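Local structure of UPF0249 protein EF_3048 (Enterococcus faecalis, 2I5I) at residues I9-F14 with I211-A216; T34-L39 with P57-G62; V63-T68 with A112-F117; Q152-N157 with A256-L261. The protein probably catalyses the deacetylation of acetylated carbohydrates, a magnesium-dependent step in the breakdown of oligosaccharides, as a member of the YdjC deacetylase family. All blocks are in the same frame, centred on the assembly; numbering follows the deposited sequence.

Contact 1 of 4, residues I9-F14 with I211-A216; sequences INADDF and INCHPA
Ile9, Asn10 and Ala11 pair in parallel register with Ile211, Asn212 and Cys213; the short strand axes approach to 4.7 Å at an angle of 24°. Three backbone bonds carry the pairing: Asn10 N to Ile211 O, Cys213 N to Asn10 O and, one residue past the ladder, Asp12 N to Cys213 O at 2.8 Å. The chain turns a corner at Asp12, so the last bond ties the start of that corner to the end of the neighbouring strand. The side chains of Ile9, Ala11, Ile211 and Cys213 share one face of the sheet. There Ala11 CB packs 3.7 Å from Pro215 CD, and helices 18-29 and 231-239 lie over this apolar side. Asn10 and Asn212 project from the other face. Asn212 ND2 donates to Asp12 OD2 at 3.1 Å in a nearly straight bond (164°); OD2 lies in the plane of the Asn212 amide, whereas the donor stands above the carboxylate plane. Asp12 OD1 forms a salt bridge with Arg156, so both carboxylate oxygens are held and the group's rotation is restricted. A water joins Asp12 OD2 to His214 NE2, 2.6 Å from the latter. Asp13 OD2 lies at the edge of the His214 ring, 3.6 Å from CD2; its salt bridge is to Arg232. Asp13, at the carboxyl-end side of the sheet, lies beside His130, the predicted magnesium ligand; donor atoms of Asp13, His64 and His130 appear to converge on one vacant point, which may be the metal site of a YdjC-type deacetylase.

Contact 2 of 4, residues T34-L39 with P57-G62; sequences TSTTAL and PTLAIG
With CG1 of Ile61 beside its backbone N (chi1 -54°) and Thr36 OG1 anti to its own N (chi1 -169°), which leaves the threonine methyl between N and the carbonyl carbon, the two side chains run alongside each other, pointing the same way, and Thr36 CG2 meets Ile61 CG1 at 3.8 Å. The same methyl touches Leu59 CD2, also at 3.8 Å, while the other branch of that leucine, CD1, lies against Ser35 CA. Further along, Ala38 CB reaches Ile61 CG2 at 4.1 Å. The hydroxyl of Thr36 is turned the other way and bonds to Ala11 O on the next strand. Strands 35-38 and 60-65, joined through helix 45-55, form a beta-alpha-beta crossover: their short axes run 4.5 Å apart at 32°, and Met49 and Ala52 of the helix pack on Ile61. Three bonds fix the parallel register. Thr36 N donates to Ala60 O, Gly62 N to Thr36 O at 2.8 Å, and Ala38 N to Gly62 O at 2.9 Å. On the face opposite Thr36 and Ile61, Thr37 CG2 sits 3.9 Å from Gly62 CA, close against the glycine backbone. Ser35 OG and Thr37 OG1, on that face too, bond to Asn10 and Asp128 respectively.

Contact 3 of 4, residues V63-T68 with A112-F117; sequences VHLTLT and AQIISF
Gln113 OE1 is gripped twice: it accepts from Thr66 N at 2.9 Å, in the carbonyl plane and on a lone pair, and from a water at 2.8 Å that also donates to His64 O. The other half of the same amide completes a two-point grip on the backbone of Thr66, since Gln113 NE2 donates to Thr66 O at 3.0 Å in an almost straight bond (173°) that lies in the plane of the amide. With its chain extended beyond CG (chi2 174°), the glutamine spans from helix 103-117 to the end of strand 60-65, and its side chain crosses that of Thr66 at about a right angle. Glu109, one turn earlier on the helix, takes a further bond from NE2. Next to the amide, Leu65 CD2 rests on Gln113 CB at 3.7 Å and on Ile114 CG1 at 4.0 Å. Toward the far end of the helix segment, Val63 CB meets the Phe117 ring obliquely, 3.8 Å from CD2. Helix and strand run roughly antiparallel, their short axes 9.0 Å apart at 151°, as expected for a helix packed on the outside of a parallel sheet. Because both polar atoms of one amide bond to N and O of a single residue, the amide's orientation is settled and the chain leaving the strand is held at Thr66, whose side chain is near His130, the predicted magnesium ligand.

Contact 4 of 4, residues Q152-N157 with A256-L261; sequences QLPLRN and ANYESL
An Asx turn opens the short 3-10 segment 258-260, whose aromatic residue meets the loop that follows helix 138-151. Asn257 OD1 accepts from Glu259 N at 2.9 Å, and Asn257 O takes both Ser260 N and Ser260 OG. Across the contact, Pro154 slides past Tyr258 in the opposite direction, its CG 3.8 Å from Tyr258 CD2 at the ring edge. The pyrrolidine also sits against Leu261: Pro154 CG is 3.3 Å from Leu261 O, and the two CB atoms of Pro154 and Leu261 are 3.8 Å apart. Farther along, the phenol oxygen abuts the backbone of Arg156, with Tyr258 OH 3.2 Å from Arg156 CA, and the two side chains cross at about a right angle. No hydrogen bond links the two segments. Instead, Tyr258 OH bonds to Glu210, which also forms a salt bridge with Arg156, so the two segments meet through a shared acid. The Arg156 chain, bent at chi3 (-87°), carries its guanidinium to Asp12 as well. The Tyr258 ring stacks on His126; loop 152-157 makes backbone bonds to Ile127 of strand 127-129, segment 256-261 continues from strand 254-256, and Glu259 reaches Arg123 of the second subunit.

Overall arrangement
All four contacts are buried, but they differ in place and chemistry. Contacts 1 and 2 are parallel strand pairings of one sheet, nearest the centre of the chain, and are joined directly, since strands 6-11 and 35-38 are neighbours in it. Contact 3 shares strand 60-65 with contact 2 and adds a helix on the outer side, replacing a backbone ladder with hydrogen bonds from a side-chain amide. Contact 4, between loops, depends on apolar edges and on outside acids; the Asp12–Arg156 salt bridge links it to contact 1, and like contact 2 it touches the second subunit, whereas contact 3 meets the third subunit. Contacts 1 and 3 supply Asp13 and His64 of the possible metal site.

Contact 1 of 4, residues I9-F14 with I211-A216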
loop_
_atom_site.group_PDB
_atom_site.type_symbol
_atom_site.label_atom_id
_atom_site.label_comp_id
_atom_site.label_asym_id
_atom_site.label_seq_id
_atom_site.Cartn_x
_atom_site.Cartn_y
_atom_site.Cartn_z
ATOM N N ILE A 9 9.645 12.867 -22.462
ATOM C CA ILE A 9 8.360 12.633 -23.104
ATOM C C ILE A 9 7.315 12.907 -22.036
ATOM O O ILE A 9 7.145 12.183 -21.066
ATOM C CB ILE A 9 8.241 11.218 -23.695
ATOM C CG1 ILE A 9 9.403 10.927 -24.625
ATOM C CG2 ILE A 9 6.913 11.006 -24.399
ATOM C CD1 ILE A 9 9.411 9.584 -25.299
ATOM N N ASN A 10 6.669 14.060 -22.222
ATOM C CA ASN A 10 5.814 14.597 -21.169
ATOM C C ASN A 10 4.383 14.629 -21.674
ATOM O O ASN A 10 4.076 15.234 -22.698
ATOM C CB ASN A 10 6.231 16.009 -20.723
ATOM C CG ASN A 10 5.375 16.518 -19.576
ATOM O OD1 ASN A 10 5.748 16.442 -18.397
ATOM N ND2 ASN A 10 4.228 17.049 -19.939
ATOM N N ALA A 11 3.522 13.980 -20.897
ATOM C CA ALA A 11 2.094 13.986 -21.186
ATOM C C ALA A 11 1.441 15.198 -20.550
ATOM O O ALA A 11 1.462 15.349 -19.326
ATOM C CB ALA A 11 1.440 12.709 -20.659
ATOM N N ASP A 12 0.851 16.078 -21.344
ATOM C CA ASP A 12 0.130 17.205 -20.778
ATOM C C ASP A 12 -1.260 16.793 -20.278
ATOM O O ASP A 12 -1.846 15.819 -20.770
ATOM C CB ASP A 12 0.032 18.314 -21.834
ATOM C CG ASP A 12 1.382 18.883 -22.225
ATOM O OD1 ASP A 12 2.426 18.388 -21.748
ATOM O OD2 ASP A 12 1.401 19.845 -23.028
ATOM N N ASP A 13 -1.765 17.502 -19.286
ATOM C CA ASP A 13 -3.138 17.459 -18.821
ATOM C C ASP A 13 -3.421 16.373 -17.788
ATOM O O ASP A 13 -4.565 15.933 -17.647
ATOM C CB ASP A 13 -4.107 17.280 -20.002
ATOM C CG ASP A 13 -4.155 18.470 -20.942
ATOM O OD1 ASP A 13 -3.733 19.555 -20.495
ATOM O OD2 ASP A 13 -4.597 18.343 -22.111
ATOM N N PHE A 14 -2.425 15.961 -17.023
ATOM C CA PHE A 14 -2.713 15.066 -15.872
ATOM C C PHE A 14 -3.768 15.669 -14.977
ATOM O O PHE A 14 -3.771 16.872 -14.700
ATOM C CB PHE A 14 -1.428 14.774 -15.103
ATOM C CG PHE A 14 -1.476 13.484 -14.286
ATOM C CD1 PHE A 14 -1.584 12.266 -14.948
ATOM C CD2 PHE A 14 -1.407 13.540 -12.909
ATOM C CE1 PHE A 14 -1.630 11.096 -14.201
ATOM C CE2 PHE A 14 -1.446 12.370 -12.155
ATOM C CZ PHE A 14 -1.543 11.166 -12.821
ATOM N N ILE A 211 9.658 16.045 -25.913
ATOM C CA ILE A 211 8.512 15.856 -26.797
ATOM C C ILE A 211 7.244 15.868 -25.955
ATOM O O ILE A 211 7.130 15.075 -25.015
ATOM C CB ILE A 211 8.599 14.515 -27.541
ATOM C CG1 ILE A 211 9.668 14.433 -28.624
ATOM C CG2 ILE A 211 7.220 14.171 -28.097
ATOM C CD1 ILE A 211 10.107 13.008 -28.934
ATOM N N ASN A 212 6.278 16.748 -26.223
ATOM C CA ASN A 212 5.068 16.705 -25.388
ATOM C C ASN A 212 4.010 15.884 -26.136
ATOM O O ASN A 212 4.106 15.572 -27.336
ATOM C CB ASN A 212 4.561 18.079 -25.000
ATOM C CG ASN A 212 3.853 18.850 -26.085
ATOM O OD1 ASN A 212 4.279 18.785 -27.240
ATOM N ND2 ASN A 212 2.810 19.582 -25.730
ATOM N N CYS A 213 2.987 15.498 -25.367
ATOM C CA CYS A 213 1.944 14.664 -25.962
ATOM C C CYS A 213 0.680 14.711 -25.104
ATOM O O CYS A 213 0.741 15.223 -23.995
ATOM C CB CYS A 213 2.422 13.224 -26.122
ATOM S SG CYS A 213 3.051 12.443 -24.616
ATOM N N HIS A 214 -0.413 14.169 -25.637
ATOM C CA HIS A 214 -1.683 14.208 -24.934
ATOM C C HIS A 214 -2.403 12.850 -24.926
ATOM O O HIS A 214 -3.531 12.686 -25.405
ATOM C CB HIS A 214 -2.547 15.279 -25.570
ATOM C CG HIS A 214 -1.959 16.661 -25.548
ATOM N ND1 HIS A 214 -0.968 17.080 -26.415
ATOM C CD2 HIS A 214 -2.251 17.723 -24.767
ATOM C CE1 HIS A 214 -0.672 18.342 -26.149
ATOM N NE2 HIS A 214 -1.439 18.769 -25.151
ATOM N N PRO A 215 -1.769 11.834 -24.365
ATOM C CA PRO A 215 -2.442 10.531 -24.252
ATOM C C PRO A 215 -3.606 10.661 -23.267
ATOM O O PRO A 215 -3.583 11.462 -22.339
ATOM C CB PRO A 215 -1.392 9.605 -23.682
ATOM C CG PRO A 215 -0.274 10.456 -23.181
ATOM C CD PRO A 215 -0.429 11.822 -23.781
ATOM N N ALA A 216 -4.629 9.849 -23.467
ATOM C CA ALA A 216 -5.796 9.731 -22.625
ATOM C C ALA A 216 -6.614 8.506 -23.054
ATOM O O ALA A 216 -6.472 8.078 -24.188
ATOM C CB ALA A 216 -6.699 10.945 -22.703
HETATM O O HOH W 1 -3.590 14.215 -22.229
HETATM O O HOH W 2 -1.099 21.049 -23.865
#

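Contact 2 of 4, residues T34-L39 with P57-G62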
loop_
_atom_site.group_PDB
_atom_site.type_symbol
_atom_site.label_atom_id
_atom_site.label_comp_id
_atom_site.label_asym_id
_atom_site.label_seq_id
_atom_site.Cartn_x
_atom_site.Cartn_y
_atom_site.Cartn_z
ATOM N N THR A 34 7.600 9.597 -19.767
ATOM C CA THR A 34 8.427 9.596 -18.561
ATOM C C THR A 34 8.032 10.646 -17.547
ATOM O O THR A 34 8.505 10.649 -16.393
ATOM C CB THR A 34 9.918 9.849 -18.927
ATOM O OG1 THR A 34 9.987 11.239 -19.277
ATOM C CG2 THR A 34 10.373 9.059 -20.131
ATOM N N SER A 35 7.154 11.543 -17.945
ATOM C CA SER A 35 6.726 12.696 -17.179
ATOM C C SER A 35 5.319 13.125 -17.551
ATOM O O SER A 35 4.854 12.785 -18.651
ATOM C CB SER A 35 7.728 13.817 -17.482
ATOM O OG SER A 35 7.385 15.016 -16.821
ATOM N N THR A 36 4.680 13.869 -16.673
ATOM C CA THR A 36 3.410 14.521 -16.962
ATOM C C THR A 36 3.349 15.853 -16.237
ATOM O O THR A 36 4.085 16.088 -15.267
ATOM C CB THR A 36 2.234 13.612 -16.572
ATOM O OG1 THR A 36 0.968 14.087 -17.062
ATOM C CG2 THR A 36 2.146 13.551 -15.047
ATOM N N THR A 37 2.445 16.704 -16.699
ATOM C CA THR A 37 2.183 17.955 -15.969
ATOM C C THR A 37 0.684 18.057 -15.687
ATOM O O THR A 37 -0.074 17.780 -16.625
ATOM C CB THR A 37 2.672 19.198 -16.715
ATOM O OG1 THR A 37 2.265 19.170 -18.082
ATOM C CG2 THR A 37 4.200 19.210 -16.655
ATOM N N ALA A 38 0.377 18.395 -14.454
ATOM C CA ALA A 38 -0.949 18.314 -13.868
ATOM C C ALA A 38 -1.631 19.646 -13.627
ATOM O O ALA A 38 -0.972 20.614 -13.239
ATOM C CB ALA A 38 -0.807 17.579 -12.526
ATOM N N LEU A 39 -2.951 19.672 -13.822
ATOM C CA LEU A 39 -3.764 20.861 -13.610
ATOM C C LEU A 39 -4.350 20.955 -12.213
ATOM O O LEU A 39 -5.390 20.353 -11.912
ATOM C CB LEU A 39 -4.887 20.883 -14.639
ATOM C CG LEU A 39 -4.531 20.905 -16.126
ATOM C CD1 LEU A 39 -5.615 20.216 -16.937
ATOM C CD2 LEU A 39 -4.328 22.356 -16.598
ATOM N N PRO A 57 4.051 5.171 -9.187
ATOM C CA PRO A 57 5.002 5.847 -8.300
ATOM C C PRO A 57 6.281 6.275 -9.021
ATOM O O PRO A 57 7.022 7.121 -8.509
ATOM C CB PRO A 57 5.358 4.780 -7.256
ATOM C CG PRO A 57 5.048 3.479 -7.939
ATOM C CD PRO A 57 3.839 3.768 -8.781
ATOM N N THR A 58 6.558 5.712 -10.193
ATOM C CA THR A 58 7.729 6.080 -10.953
ATOM C C THR A 58 7.489 7.316 -11.821
ATOM O O THR A 58 8.403 7.791 -12.513
ATOM C CB THR A 58 8.193 4.929 -11.865
ATOM O OG1 THR A 58 7.097 4.470 -12.664
ATOM C CG2 THR A 58 8.639 3.730 -11.032
ATOM N N LEU A 59 6.259 7.828 -11.837
ATOM C CA LEU A 59 5.962 8.885 -12.817
ATOM C C LEU A 59 6.350 10.262 -12.304
ATOM O O LEU A 59 5.964 10.656 -11.207
ATOM C CB LEU A 59 4.487 8.831 -13.196
ATOM C CG LEU A 59 3.949 9.939 -14.103
ATOM C CD1 LEU A 59 4.695 9.953 -15.426
ATOM C CD2 LEU A 59 2.456 9.792 -14.344
ATOM N N ALA A 60 7.129 10.987 -13.119
ATOM C CA ALA A 60 7.513 12.340 -12.703
ATOM C C ALA A 60 6.399 13.317 -13.047
ATOM O O ALA A 60 5.741 13.235 -14.085
ATOM C CB ALA A 60 8.841 12.725 -13.329
ATOM N N ILE A 61 6.146 14.274 -12.145
ATOM C CA ILE A 61 5.012 15.162 -12.308
ATOM C C ILE A 61 5.345 16.638 -12.037
ATOM O O ILE A 61 5.854 16.949 -10.964
ATOM C CB ILE A 61 3.855 14.756 -11.368
ATOM C CG1 ILE A 61 3.467 13.284 -11.544
ATOM C CG2 ILE A 61 2.664 15.676 -11.537
ATOM C CD1 ILE A 61 2.370 12.861 -10.581
ATOM N N GLY A 62 5.038 17.484 -13.006
ATOM C CA GLY A 62 5.209 18.928 -12.927
ATOM C C GLY A 62 3.860 19.620 -12.903
ATOM O O GLY A 62 2.789 18.993 -12.961
#

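Contact 3 of 4, residues V63-T68 with A112-F117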
loop_
_atom_site.group_PDB
_atom_site.type_symbol
_atom_site.label_atom_id
_atom_site.label_comp_id
_atom_site.label_asym_id
_atom_site.label_seq_id
_atom_site.Cartn_x
_atom_site.Cartn_y
_atom_site.Cartn_z
ATOM N N VAL A 63 3.893 20.957 -12.826
ATOM C CA VAL A 63 2.651 21.722 -12.705
ATOM C C VAL A 63 2.300 22.382 -14.040
ATOM O O VAL A 63 3.116 23.076 -14.656
ATOM C CB VAL A 63 2.722 22.749 -11.563
ATOM C CG1 VAL A 63 3.908 23.704 -11.718
ATOM C CG2 VAL A 63 1.434 23.550 -11.438
ATOM N N HIS A 64 1.073 22.133 -14.491
ATOM C CA HIS A 64 0.482 22.634 -15.709
ATOM C C HIS A 64 -0.292 23.923 -15.429
ATOM O O HIS A 64 -1.470 23.922 -15.071
ATOM C CB HIS A 64 -0.461 21.588 -16.301
ATOM C CG HIS A 64 -0.549 21.564 -17.793
ATOM N ND1 HIS A 64 0.533 21.731 -18.617
ATOM C CD2 HIS A 64 -1.594 21.376 -18.627
ATOM C CE1 HIS A 64 0.178 21.657 -19.881
ATOM N NE2 HIS A 64 -1.126 21.440 -19.920
ATOM N N LEU A 65 0.387 25.075 -15.550
ATOM C CA LEU A 65 -0.307 26.341 -15.305
ATOM C C LEU A 65 -1.291 26.652 -16.426
ATOM O O LEU A 65 -1.071 26.202 -17.549
ATOM C CB LEU A 65 0.702 27.484 -15.186
ATOM C CG LEU A 65 1.765 27.367 -14.092
ATOM C CD1 LEU A 65 2.785 28.480 -14.344
ATOM C CD2 LEU A 65 1.189 27.455 -12.698
ATOM N N THR A 66 -2.352 27.407 -16.147
ATOM C CA THR A 66 -3.334 27.785 -17.135
ATOM C C THR A 66 -3.966 29.158 -16.893
ATOM O O THR A 66 -4.078 29.665 -15.774
ATOM C CB THR A 66 -4.480 26.733 -17.215
ATOM O OG1 THR A 66 -5.322 27.033 -18.331
ATOM C CG2 THR A 66 -5.300 26.776 -15.953
ATOM N N LEU A 67 -4.367 29.741 -18.013
ATOM C CA LEU A 67 -5.178 30.930 -18.074
ATOM C C LEU A 67 -6.408 30.724 -18.954
ATOM O O LEU A 67 -7.205 31.639 -19.114
ATOM C CB LEU A 67 -4.380 32.115 -18.643
ATOM C CG LEU A 67 -3.263 32.648 -17.746
ATOM C CD1 LEU A 67 -2.467 33.739 -18.452
ATOM C CD2 LEU A 67 -3.809 33.173 -16.430
ATOM N N THR A 68 -6.565 29.528 -19.534
ATOM C CA THR A 68 -7.532 29.357 -20.615
ATOM C C THR A 68 -8.275 28.027 -20.536
ATOM O O THR A 68 -8.906 27.612 -21.505
ATOM C CB THR A 68 -6.809 29.415 -21.985
ATOM O OG1 THR A 68 -5.887 28.319 -22.050
ATOM C CG2 THR A 68 -5.968 30.668 -22.159
ATOM N N ALA A 112 -0.670 31.023 -7.052
ATOM C CA ALA A 112 -1.738 30.274 -6.398
ATOM C C ALA A 112 -1.845 28.854 -6.954
ATOM O O ALA A 112 -2.102 27.909 -6.207
ATOM C CB ALA A 112 -3.044 31.024 -6.589
ATOM N N GLN A 113 -1.645 28.693 -8.262
ATOM C CA GLN A 113 -1.756 27.366 -8.865
ATOM C C GLN A 113 -0.633 26.466 -8.398
ATOM O O GLN A 113 -0.739 25.251 -8.260
ATOM C CB GLN A 113 -1.766 27.463 -10.397
ATOM C CG GLN A 113 -3.154 27.879 -10.897
ATOM C CD GLN A 113 -3.200 28.140 -12.390
ATOM O OE1 GLN A 113 -2.523 27.522 -13.219
ATOM N NE2 GLN A 113 -4.042 29.091 -12.792
ATOM N N ILE A 114 0.513 27.087 -8.131
ATOM C CA ILE A 114 1.663 26.292 -7.698
ATOM C C ILE A 114 1.448 25.859 -6.266
ATOM O O ILE A 114 1.680 24.702 -5.924
ATOM C CB ILE A 114 2.982 27.070 -7.856
ATOM C CG1 ILE A 114 3.360 27.249 -9.322
ATOM C CG2 ILE A 114 4.085 26.420 -7.043
ATOM C CD1 ILE A 114 4.462 28.264 -9.565
ATOM N N ILE A 115 0.982 26.791 -5.433
ATOM C CA ILE A 115 0.687 26.439 -4.040
ATOM C C ILE A 115 -0.388 25.357 -3.960
ATOM O O ILE A 115 -0.317 24.463 -3.121
ATOM C CB ILE A 115 0.254 27.678 -3.259
ATOM C CG1 ILE A 115 1.488 28.578 -2.990
ATOM C CG2 ILE A 115 -0.478 27.375 -1.987
ATOM C CD1 ILE A 115 1.262 29.903 -3.662
ATOM N N SER A 116 -1.356 25.441 -4.858
ATOM C CA SER A 116 -2.442 24.480 -4.934
ATOM C C SER A 116 -1.892 23.095 -5.301
ATOM O O SER A 116 -2.321 22.135 -4.674
ATOM C CB SER A 116 -3.514 24.909 -5.917
ATOM O OG SER A 116 -4.117 26.115 -5.484
ATOM N N PHE A 117 -0.990 23.014 -6.267
ATOM C CA PHE A 117 -0.337 21.748 -6.564
ATOM C C PHE A 117 0.220 21.136 -5.282
ATOM O O PHE A 117 0.077 19.926 -5.055
ATOM C CB PHE A 117 0.797 21.931 -7.571
ATOM C CG PHE A 117 1.522 20.689 -8.049
ATOM C CD1 PHE A 117 2.486 20.005 -7.352
ATOM C CD2 PHE A 117 1.175 20.177 -9.298
ATOM C CE1 PHE A 117 3.092 18.844 -7.793
ATOM C CE2 PHE A 117 1.769 19.026 -9.779
ATOM C CZ PHE A 117 2.719 18.356 -9.037
HETATM O O HOH W 3 -3.527 24.884 -13.580
#

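Contact 4 of 4, residues Q152-N157 with A256-L261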
loop_
_atom_site.group_PDB
_atom_site.type_symbol
_atom_site.label_atom_id
_atom_site.label_comp_id
_atom_site.label_asym_id
_atom_site.label_seq_id
_atom_site.Cartn_x
_atom_site.Cartn_y
_atom_site.Cartn_z
ATOM N N GLN A 152 12.269 27.930 -7.812
ATOM C CA GLN A 152 13.468 27.166 -8.132
ATOM C C GLN A 152 13.124 25.870 -8.856
ATOM O O GLN A 152 13.515 24.789 -8.436
ATOM C CB GLN A 152 14.289 26.846 -6.882
ATOM C CG GLN A 152 15.092 28.017 -6.353
ATOM C CD GLN A 152 16.068 28.594 -7.365
ATOM O OE1 GLN A 152 17.111 28.008 -7.656
ATOM N NE2 GLN A 152 15.691 29.741 -7.917
ATOM N N LEU A 153 12.384 26.037 -9.929
ATOM C CA LEU A 153 11.947 24.964 -10.803
ATOM C C LEU A 153 12.319 25.248 -12.249
ATOM O O LEU A 153 12.214 26.412 -12.650
ATOM C CB LEU A 153 10.418 24.832 -10.755
ATOM C CG LEU A 153 9.879 24.482 -9.367
ATOM C CD1 LEU A 153 8.379 24.716 -9.331
ATOM C CD2 LEU A 153 10.256 23.054 -9.005
ATOM N N PRO A 154 12.738 24.218 -12.971
ATOM C CA PRO A 154 12.988 24.367 -14.404
ATOM C C PRO A 154 11.638 24.558 -15.103
ATOM O O PRO A 154 10.593 24.170 -14.562
ATOM C CB PRO A 154 13.641 23.060 -14.816
ATOM C CG PRO A 154 13.197 22.090 -13.770
ATOM C CD PRO A 154 13.028 22.856 -12.497
ATOM N N LEU A 155 11.698 25.146 -16.281
ATOM C CA LEU A 155 10.532 25.567 -17.027
ATOM C C LEU A 155 10.582 25.073 -18.456
ATOM O O LEU A 155 11.643 25.143 -19.094
ATOM C CB LEU A 155 10.489 27.109 -17.024
ATOM C CG LEU A 155 9.442 27.761 -17.900
ATOM C CD1 LEU A 155 8.039 27.444 -17.361
ATOM C CD2 LEU A 155 9.609 29.271 -17.974
ATOM N N ARG A 156 9.458 24.600 -18.976
ATOM C CA ARG A 156 9.382 24.115 -20.334
ATOM C C ARG A 156 9.886 25.187 -21.322
ATOM O O ARG A 156 9.519 26.352 -21.152
ATOM C CB ARG A 156 7.935 23.754 -20.706
ATOM C CG ARG A 156 7.769 23.450 -22.183
ATOM C CD ARG A 156 6.323 23.077 -22.484
ATOM N NE ARG A 156 6.136 21.635 -22.278
ATOM C CZ ARG A 156 4.953 21.035 -22.444
ATOM N NH1 ARG A 156 3.893 21.734 -22.793
ATOM N NH2 ARG A 156 4.812 19.721 -22.256
ATOM N N ASN A 157 10.655 24.759 -22.304
ATOM C CA ASN A 157 11.096 25.668 -23.374
ATOM C C ASN A 157 9.868 26.182 -24.106
ATOM O O ASN A 157 9.114 25.427 -24.726
ATOM C CB ASN A 157 12.067 24.930 -24.265
ATOM C CG ASN A 157 12.526 25.640 -25.513
ATOM O OD1 ASN A 157 11.821 26.474 -26.080
ATOM N ND2 ASN A 157 13.736 25.261 -25.916
ATOM N N ALA A 256 14.446 10.485 -20.080
ATOM C CA ALA A 256 14.621 11.237 -18.857
ATOM C C ALA A 256 13.405 12.030 -18.431
ATOM O O ALA A 256 12.359 12.058 -19.075
ATOM C CB ALA A 256 15.802 12.192 -19.089
ATOM N N ASN A 257 13.560 12.737 -17.315
ATOM C CA ASN A 257 12.503 13.590 -16.780
ATOM C C ASN A 257 13.134 14.907 -16.337
ATOM O O ASN A 257 14.350 15.037 -16.547
ATOM C CB ASN A 257 11.738 12.910 -15.646
ATOM C CG ASN A 257 12.635 12.427 -14.529
ATOM O OD1 ASN A 257 13.528 13.148 -14.069
ATOM N ND2 ASN A 257 12.376 11.193 -14.108
ATOM N N TYR A 258 12.359 15.839 -15.809
ATOM C CA TYR A 258 12.929 17.145 -15.441
ATOM C C TYR A 258 13.807 17.094 -14.208
ATOM O O TYR A 258 14.364 18.128 -13.809
ATOM C CB TYR A 258 11.828 18.200 -15.262
ATOM C CG TYR A 258 11.416 18.941 -16.515
ATOM C CD1 TYR A 258 10.572 18.405 -17.467
ATOM C CD2 TYR A 258 11.874 20.234 -16.767
ATOM C CE1 TYR A 258 10.184 19.068 -18.620
ATOM C CE2 TYR A 258 11.494 20.910 -17.904
ATOM C CZ TYR A 258 10.656 20.356 -18.840
ATOM O OH TYR A 258 10.296 21.063 -19.955
ATOM N N GLU A 259 14.012 15.960 -13.540
ATOM C CA GLU A 259 15.028 15.831 -12.511
ATOM C C GLU A 259 16.415 16.100 -13.115
ATOM O O GLU A 259 17.357 16.453 -12.412
ATOM C CB GLU A 259 15.066 14.436 -11.869
ATOM C CG GLU A 259 13.917 14.097 -10.939
ATOM C CD GLU A 259 13.771 15.045 -9.763
ATOM O OE1 GLU A 259 14.785 15.603 -9.270
ATOM O OE2 GLU A 259 12.618 15.253 -9.315
ATOM N N SER A 260 16.554 15.935 -14.417
ATOM C CA SER A 260 17.775 16.157 -15.168
ATOM C C SER A 260 18.074 17.654 -15.334
ATOM O O SER A 260 19.164 18.028 -15.784
ATOM C CB SER A 260 17.690 15.527 -16.555
ATOM O OG SER A 260 16.790 16.250 -17.382
ATOM N N LEU A 261 17.113 18.480 -14.954
ATOM C CA LEU A 261 17.168 19.929 -15.033
ATOM C C LEU A 261 16.895 20.625 -13.707
ATOM O O LEU A 261 16.530 21.800 -13.688
ATOM C CB LEU A 261 16.144 20.440 -16.057
ATOM C CG LEU A 261 16.384 20.038 -17.515
ATOM C CD1 LEU A 261 15.187 20.436 -18.367
ATOM C CD2 LEU A 261 17.685 20.641 -18.034
#